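Dicer Related Helicase (Caenorhabditis elegans, PDB 6M6Q) probably couples ATP hydrolysis to RNA binding as a RIG-I-like helicase linked to RNA interference, and is represented here by its helical N-terminal domain. Local coordinates at residues P26-F29 against R30-K33; Y184-L187 against D188-A191; T267-L270 against A271-G274. All blocks are in the same frame, centred on the assembly; numbering follows the deposited sequence.

Contact 1. Residues P26-F29 against R30-K33; sequences PAYF and RLLK
Helix 25-29 ends where Pro26, Ala27, Tyr28 and Phe29 hand their carbonyl groups on to Arg30, Leu31 and Leu32, and the chain tightens into a 3-10 turn before helix 33-42 begins, a worked example of how one short helix is passed to the next. Arg30 N reaches Pro26 O at 3.1 Å, the spacing of an alpha helix, and also makes a weak bond to Ala27 O. One residue on, the step shortens to the three-residue pairing of a 3-10 turn: Leu31 N binds Tyr28 O at 3.0 Å, and Leu32 N binds Phe29 O at 3.0 Å.

Arg30 folds back over the turn it has just left. A bend at chi3 (-64°) lays one face of the guanidinium over Pro26 O and the backbone of Ala27. Arg30 NH1 comes to 3.5 Å from Pro26 CB. Arg30 NH2 lies 3.7 Å from Ala27 CA. The carbonyl oxygen of Pro26 thus sits above the flat group and not in line with its N-H bonds. Those bonds serve other partners: NE pairs with the carboxylate of Asp188, NH1 meets Leu128 O, and Phe129 adds a cation-pi contact. Farther round, the Leu31 side chain crosses that of Tyr28 at about a right angle, Leu31 CD1 lying 3.8 Å from Tyr28 CD2, while Tyr28 OH bonds to Leu270 O.

The buried charge of Arg30 is probably balanced largely by Asp188, and the contact of one guanidinium face with Pro26 O and the Ala27 backbone probably helps hold the group's plane.

Contact 2. Residues Y184-L187 against D188-A191; sequences YQKL and DRVA
Asp188 turns back along the first turn of helix 186-193 to meet Gln185, the residue at the N-cap, and its side chain can be followed atom by atom. Asp188 CB lies 3.4 Å from Gln185 O. Asp188 CB also passes 4.1 Å from Tyr184 CD1, and the two side chains cross at about a right angle. With chi1 at -56°, CG lies beside the backbone N and the carboxylate swings toward the start of the helix. There Asp188 OD1 accepts the backbone N-H of Gln185, Gln185 N to Asp188 OD1 2.8 Å with an N-H...O angle of 155°, through the lone pair that faces away from OD2. This is one of the two bonds of a capping box, from the N3 side chain to the N-cap N-H; the N-cap side chain does not return it, and Asp188 N makes a weak bond to Gln185 O instead. The other oxygen, OD2, holds the salt bridge to Arg30. A leucine in place of Asp188 would probably leave Gln185 N without its acceptor and the buried Arg30 without its countercharge. A carboxylate near the N-terminal end of a helix is also likely to be steadied by the helix dipole.

Arg189, next along, lays one face of its guanidinium over Gln185 C, and Arg189 NH2 passes 4.0 Å from Lys186 CG. The charge itself is met by Glu176. Beneath these side chains the regular helix takes hold: Val190 N binds Lys186 O at 3.0 Å, and Ala191 N binds Leu187 O at 3.0 Å.

Around this turn, Gln185, Leu187 and Asp188 rest on Ala27 of helix 25-29, Tyr184 stacks on Phe129, and Val190 packs on Phe309 and Leu310 of helix 301-310.

Contact 3. Residues T267-L270 against A271-G274; sequences TMFL and AIIG
Ile272 lies alongside the ring of Phe269, Ile272 CD1 3.9 Å from Phe269 CD2, the two side chains pointing the same way. Their first torsions nearly match, -80° for Ile272 and -75° for Phe269, and each places its gamma carbon (CG1 in the isoleucine) beside the backbone N; together with the three-residue spacing, this helps bring them side by side. The isoleucine also covers the backbone it follows, with Ile272 CD1 3.7 Å from Phe269 CA.

The pair lies near the C-terminal end of helix 262-271, where the alpha-helical bonding gives way to a 3-10 segment at 272-274. Ala271 N still reaches back four residues to Thr267 O, at 3.0 Å and with a bent N-H...O angle of 136°. At Ile272 the bonding is divided and weak, Ile272 N lying 3.4 Å from Met268 O and 3.5 Å from Phe269 O. The tighter step is then made within the segment, Gly274 N to Ala271 O at 3.0 Å.

Ala271 turns its methyl group over the same turn, Ala271 CB 3.3 Å from Thr267 O, and also touches Leu216 and Glu219 of helix 210-221. Ile272 carries the apolar surface further, onto Phe167 and Phe171 of helix 162-171 and onto Trp289 and Phe293 of helix 288-295, with the Phe269 ring also meeting that of Phe293.

How the contacts relate
Along the chain the three sites follow in series, 26-33, then 184-191, then 267-274, yet they gather near the middle of one helical domain, contacts 1 and 3 buried and contact 2 partly so. Contact 1 lies about 10 Å from contact 2 and about 11 Å from contact 3, centre to centre, while contacts 2 and 3 are about 14 Å apart. Contact 1 joins both partners: one side by a salt bridge and by Leu31 against Ala191, the other by a tyrosine hydroxyl and by leucines meeting Leu270. Contacts 2 and 3 touch more lightly, Ala191 against Phe269. Two helix ends and one helix start thus meet, tying sequence-distant parts of the N-terminal domain together.

Contact 1. Residues P26-F29 against R30-K33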
loop_
_atom_site.group_PDB
_atom_site.type_symbol
_atom_site.label_atom_id
_atom_site.label_comp_id
_atom_site.label_asym_id
_atom_site.label_seq_id
_atom_site.Cartn_x
_atom_site.Cartn_y
_atom_site.Cartn_z
ATOM N N PRO B 26 1.226 -14.461 -8.245
ATOM C CA PRO B 26 0.679 -13.981 -6.969
ATOM C C PRO B 26 -0.314 -12.812 -7.115
ATOM O O PRO B 26 -1.373 -12.893 -6.556
ATOM C CB PRO B 26 1.934 -13.528 -6.203
ATOM C CG PRO B 26 3.001 -14.464 -6.702
ATOM C CD PRO B 26 2.682 -14.644 -8.177
ATOM N N ALA B 27 0.051 -11.789 -7.891
ATOM C CA ALA B 27 -0.730 -10.545 -8.104
ATOM C C ALA B 27 -2.009 -10.863 -8.873
ATOM O O ALA B 27 -3.055 -10.265 -8.567
ATOM C CB ALA B 27 0.095 -9.520 -8.844
ATOM N N TYR B 28 -1.916 -11.713 -9.879
ATOM C CA TYR B 28 -3.063 -12.100 -10.708
ATOM C C TYR B 28 -4.061 -12.859 -9.825
ATOM O O TYR B 28 -5.247 -12.486 -9.814
ATOM C CB TYR B 28 -2.621 -12.878 -11.945
ATOM C CG TYR B 28 -3.756 -13.111 -12.913
ATOM C CD1 TYR B 28 -4.445 -14.316 -12.940
ATOM C CD2 TYR B 28 -4.223 -12.082 -13.712
ATOM C CE1 TYR B 28 -5.540 -14.499 -13.760
ATOM C CE2 TYR B 28 -5.306 -12.260 -14.553
ATOM C CZ TYR B 28 -5.970 -13.471 -14.572
ATOM O OH TYR B 28 -7.026 -13.650 -15.422
ATOM N N PHE B 29 -3.584 -13.814 -9.030
ATOM C CA PHE B 29 -4.427 -14.605 -8.093
ATOM C C PHE B 29 -5.156 -13.662 -7.123
ATOM O O PHE B 29 -6.313 -13.941 -6.800
ATOM C CB PHE B 29 -3.594 -15.626 -7.324
ATOM C CG PHE B 29 -4.396 -16.466 -6.364
ATOM C CD1 PHE B 29 -5.047 -17.606 -6.792
ATOM C CD2 PHE B 29 -4.530 -16.092 -5.034
ATOM C CE1 PHE B 29 -5.804 -18.365 -5.911
ATOM C CE2 PHE B 29 -5.286 -16.855 -4.156
ATOM C CZ PHE B 29 -5.909 -17.998 -4.593
ATOM N N ARG B 30 -4.495 -12.577 -6.690
ATOM C CA ARG B 30 -5.015 -11.609 -5.676
ATOM C C ARG B 30 -6.109 -10.713 -6.268
ATOM O O ARG B 30 -6.738 -10.019 -5.486
ATOM C CB ARG B 30 -3.875 -10.767 -5.087
ATOM C CG ARG B 30 -3.005 -11.548 -4.114
ATOM C CD ARG B 30 -2.099 -10.680 -3.295
ATOM N NE ARG B 30 -1.109 -9.959 -4.084
ATOM C CZ ARG B 30 0.173 -10.330 -4.239
ATOM N NH1 ARG B 30 0.623 -11.455 -3.703
ATOM N NH2 ARG B 30 1.000 -9.561 -4.930
ATOM N N LEU B 31 -6.401 -10.806 -7.572
ATOM C CA LEU B 31 -7.618 -10.177 -8.179
ATOM C C LEU B 31 -8.863 -11.000 -7.788
ATOM O O LEU B 31 -9.986 -10.439 -7.865
ATOM C CB LEU B 31 -7.454 -10.054 -9.701
ATOM C CG LEU B 31 -6.313 -9.138 -10.173
ATOM C CD1 LEU B 31 -5.949 -9.399 -11.624
ATOM C CD2 LEU B 31 -6.670 -7.682 -9.994
ATOM N N LEU B 32 -8.666 -12.218 -7.251
ATOM C CA LEU B 32 -9.749 -13.101 -6.695
ATOM C C LEU B 32 -9.762 -13.066 -5.156
ATOM O O LEU B 32 -10.405 -13.945 -4.563
ATOM C CB LEU B 32 -9.531 -14.556 -7.153
ATOM C CG LEU B 32 -9.859 -14.881 -8.602
ATOM C CD1 LEU B 32 -9.243 -16.215 -8.989
ATOM C CD2 LEU B 32 -11.355 -14.905 -8.818
ATOM N N LYS B 33 -9.045 -12.143 -4.523
ATOM C CA LYS B 33 -8.889 -12.118 -3.043
ATOM C C LYS B 33 -10.264 -11.995 -2.353
ATOM O O LYS B 33 -10.403 -12.556 -1.275
ATOM C CB LYS B 33 -7.922 -11.010 -2.622
ATOM C CG LYS B 33 -8.441 -9.579 -2.695
ATOM C CD LYS B 33 -7.462 -8.604 -2.061
ATOM C CE LYS B 33 -8.118 -7.386 -1.489
ATOM N NZ LYS B 33 -7.141 -6.288 -1.335
#

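Contact 2. Residues Y184-L187 against D188-A191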
loop_
_atom_site.group_PDB
_atom_site.type_symbol
_atom_site.label_atom_id
_atom_site.label_comp_id
_atom_site.label_asym_id
_atom_site.label_seq_id
_atom_site.Cartn_x
_atom_site.Cartn_y
_atom_site.Cartn_z
ATOM N N TYR B 184 3.945 -6.816 -2.974
ATOM C CA TYR B 184 3.067 -5.820 -3.631
ATOM C C TYR B 184 3.585 -5.564 -5.052
ATOM O O TYR B 184 4.788 -5.288 -5.216
ATOM C CB TYR B 184 2.980 -4.532 -2.794
ATOM C CG TYR B 184 1.832 -4.507 -1.815
ATOM C CD1 TYR B 184 0.554 -4.149 -2.222
ATOM C CD2 TYR B 184 2.008 -4.888 -0.492
ATOM C CE1 TYR B 184 -0.518 -4.176 -1.344
ATOM C CE2 TYR B 184 0.947 -4.912 0.402
ATOM C CZ TYR B 184 -0.320 -4.546 -0.023
ATOM O OH TYR B 184 -1.373 -4.581 0.848
ATOM N N GLN B 185 2.691 -5.615 -6.043
ATOM C CA GLN B 185 3.010 -5.287 -7.455
ATOM C C GLN B 185 2.134 -4.131 -7.922
ATOM O O GLN B 185 1.093 -3.873 -7.285
ATOM C CB GLN B 185 2.826 -6.514 -8.348
ATOM C CG GLN B 185 3.678 -7.710 -7.937
ATOM C CD GLN B 185 5.158 -7.446 -8.077
ATOM O OE1 GLN B 185 5.607 -6.708 -8.956
ATOM N NE2 GLN B 185 5.929 -8.039 -7.190
ATOM N N LYS B 186 2.544 -3.469 -9.001
ATOM C CA LYS B 186 1.778 -2.376 -9.641
ATOM C C LYS B 186 0.301 -2.795 -9.750
ATOM O O LYS B 186 -0.553 -2.029 -9.340
ATOM C CB LYS B 186 2.388 -2.043 -11.003
ATOM C CG LYS B 186 2.756 -0.584 -11.180
ATOM C CD LYS B 186 2.974 -0.180 -12.611
ATOM C CE LYS B 186 4.381 -0.435 -13.095
ATOM N NZ LYS B 186 4.483 -0.259 -14.564
ATOM N N LEU B 187 0.048 -4.004 -10.234
ATOM C CA LEU B 187 -1.309 -4.589 -10.412
ATOM C C LEU B 187 -2.149 -4.402 -9.133
ATOM O O LEU B 187 -3.327 -3.956 -9.250
ATOM C CB LEU B 187 -1.165 -6.077 -10.762
ATOM C CG LEU B 187 -2.466 -6.797 -11.080
ATOM C CD1 LEU B 187 -3.306 -5.996 -12.071
ATOM C CD2 LEU B 187 -2.191 -8.202 -11.605
ATOM N N ASP B 188 -1.602 -4.772 -7.974
ATOM C CA ASP B 188 -2.317 -4.703 -6.679
ATOM C C ASP B 188 -2.706 -3.233 -6.403
ATOM O O ASP B 188 -3.821 -3.007 -5.886
ATOM C CB ASP B 188 -1.487 -5.305 -5.536
ATOM C CG ASP B 188 -1.026 -6.746 -5.738
ATOM O OD1 ASP B 188 0.219 -6.948 -5.947
ATOM O OD2 ASP B 188 -1.875 -7.663 -5.607
ATOM N N ARG B 189 -1.845 -2.271 -6.762
ATOM C CA ARG B 189 -2.077 -0.821 -6.506
ATOM C C ARG B 189 -3.151 -0.276 -7.454
ATOM O O ARG B 189 -4.037 0.451 -6.976
ATOM C CB ARG B 189 -0.786 -0.014 -6.652
ATOM C CG ARG B 189 0.224 -0.278 -5.544
ATOM C CD ARG B 189 1.539 0.459 -5.736
ATOM N NE ARG B 189 2.649 -0.318 -5.208
ATOM C CZ ARG B 189 3.611 -0.868 -5.937
ATOM N NH1 ARG B 189 4.552 -1.582 -5.345
ATOM N NH2 ARG B 189 3.632 -0.713 -7.252
ATOM N N VAL B 190 -3.052 -0.567 -8.744
ATOM C CA VAL B 190 -3.941 0.046 -9.770
ATOM C C VAL B 190 -5.359 -0.517 -9.585
ATOM O O VAL B 190 -6.281 0.288 -9.435
ATOM C CB VAL B 190 -3.413 -0.157 -11.203
ATOM C CG1 VAL B 190 -4.233 0.633 -12.214
ATOM C CG2 VAL B 190 -1.950 0.224 -11.321
ATOM N N ALA B 191 -5.497 -1.847 -9.532
ATOM C CA ALA B 191 -6.776 -2.580 -9.367
ATOM C C ALA B 191 -7.472 -2.154 -8.069
ATOM O O ALA B 191 -8.704 -2.040 -8.061
ATOM C CB ALA B 191 -6.506 -4.060 -9.369
#

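Contact 3. Residues T267-L270 against A271-G274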
loop_
_atom_site.group_PDB
_atom_site.type_symbol
_atom_site.label_atom_id
_atom_site.label_comp_id
_atom_site.label_asym_id
_atom_site.label_seq_id
_atom_site.Cartn_x
_atom_site.Cartn_y
_atom_site.Cartn_z
ATOM N N THR B 267 -12.498 -8.032 -10.897
ATOM C CA THR B 267 -12.931 -9.052 -11.876
ATOM C C THR B 267 -12.767 -8.498 -13.289
ATOM O O THR B 267 -12.481 -9.301 -14.178
ATOM C CB THR B 267 -14.346 -9.539 -11.567
ATOM O OG1 THR B 267 -14.299 -10.092 -10.253
ATOM C CG2 THR B 267 -14.848 -10.591 -12.526
ATOM N N MET B 268 -12.811 -7.173 -13.461
ATOM C CA MET B 268 -12.540 -6.507 -14.773
ATOM C C MET B 268 -11.070 -6.702 -15.168
ATOM O O MET B 268 -10.821 -7.094 -16.316
ATOM C CB MET B 268 -12.840 -5.009 -14.743
ATOM C CG MET B 268 -14.290 -4.687 -14.816
ATOM S SD MET B 268 -14.527 -2.912 -14.823
ATOM C CE MET B 268 -14.519 -2.576 -16.576
ATOM N N PHE B 269 -10.129 -6.430 -14.267
ATOM C CA PHE B 269 -8.671 -6.604 -14.506
ATOM C C PHE B 269 -8.348 -8.091 -14.679
ATOM O O PHE B 269 -7.489 -8.400 -15.497
ATOM C CB PHE B 269 -7.859 -5.970 -13.376
ATOM C CG PHE B 269 -7.811 -4.469 -13.453
ATOM C CD1 PHE B 269 -8.816 -3.703 -12.885
ATOM C CD2 PHE B 269 -6.803 -3.827 -14.158
ATOM C CE1 PHE B 269 -8.794 -2.322 -12.981
ATOM C CE2 PHE B 269 -6.790 -2.447 -14.268
ATOM C CZ PHE B 269 -7.780 -1.695 -13.671
ATOM N N LEU B 270 -9.071 -8.967 -13.973
ATOM C CA LEU B 270 -8.950 -10.442 -14.096
ATOM C C LEU B 270 -9.324 -10.847 -15.517
ATOM O O LEU B 270 -8.581 -11.610 -16.110
ATOM C CB LEU B 270 -9.859 -11.122 -13.062
ATOM C CG LEU B 270 -9.675 -12.628 -12.861
ATOM C CD1 LEU B 270 -8.428 -12.914 -12.067
ATOM C CD2 LEU B 270 -10.862 -13.244 -12.145
ATOM N N ALA B 271 -10.410 -10.294 -16.048
ATOM C CA ALA B 271 -11.049 -10.712 -17.319
ATOM C C ALA B 271 -10.191 -10.295 -18.518
ATOM O O ALA B 271 -10.394 -10.865 -19.574
ATOM C CB ALA B 271 -12.427 -10.112 -17.414
ATOM N N ILE B 272 -9.290 -9.312 -18.345
ATOM C CA ILE B 272 -8.448 -8.671 -19.419
ATOM C C ILE B 272 -7.737 -9.737 -20.265
ATOM O O ILE B 272 -7.538 -9.492 -21.456
ATOM C CB ILE B 272 -7.437 -7.695 -18.777
ATOM C CG1 ILE B 272 -8.109 -6.365 -18.447
ATOM C CG2 ILE B 272 -6.188 -7.510 -19.643
ATOM C CD1 ILE B 272 -7.215 -5.390 -17.722
ATOM N N ILE B 273 -7.344 -10.857 -19.656
ATOM C CA ILE B 273 -6.521 -11.921 -20.296
ATOM C C ILE B 273 -7.304 -12.543 -21.466
ATOM O O ILE B 273 -6.661 -13.105 -22.361
ATOM C CB ILE B 273 -6.065 -12.968 -19.250
ATOM C CG1 ILE B 273 -4.822 -13.727 -19.725
ATOM C CG2 ILE B 273 -7.202 -13.912 -18.871
ATOM C CD1 ILE B 273 -3.601 -12.846 -19.907
ATOM N N GLY B 274 -8.628 -12.387 -21.496
ATOM C CA GLY B 274 -9.507 -13.013 -22.508
ATOM C C GLY B 274 -9.526 -12.232 -23.813
ATOM O O GLY B 274 -9.907 -12.825 -24.859
#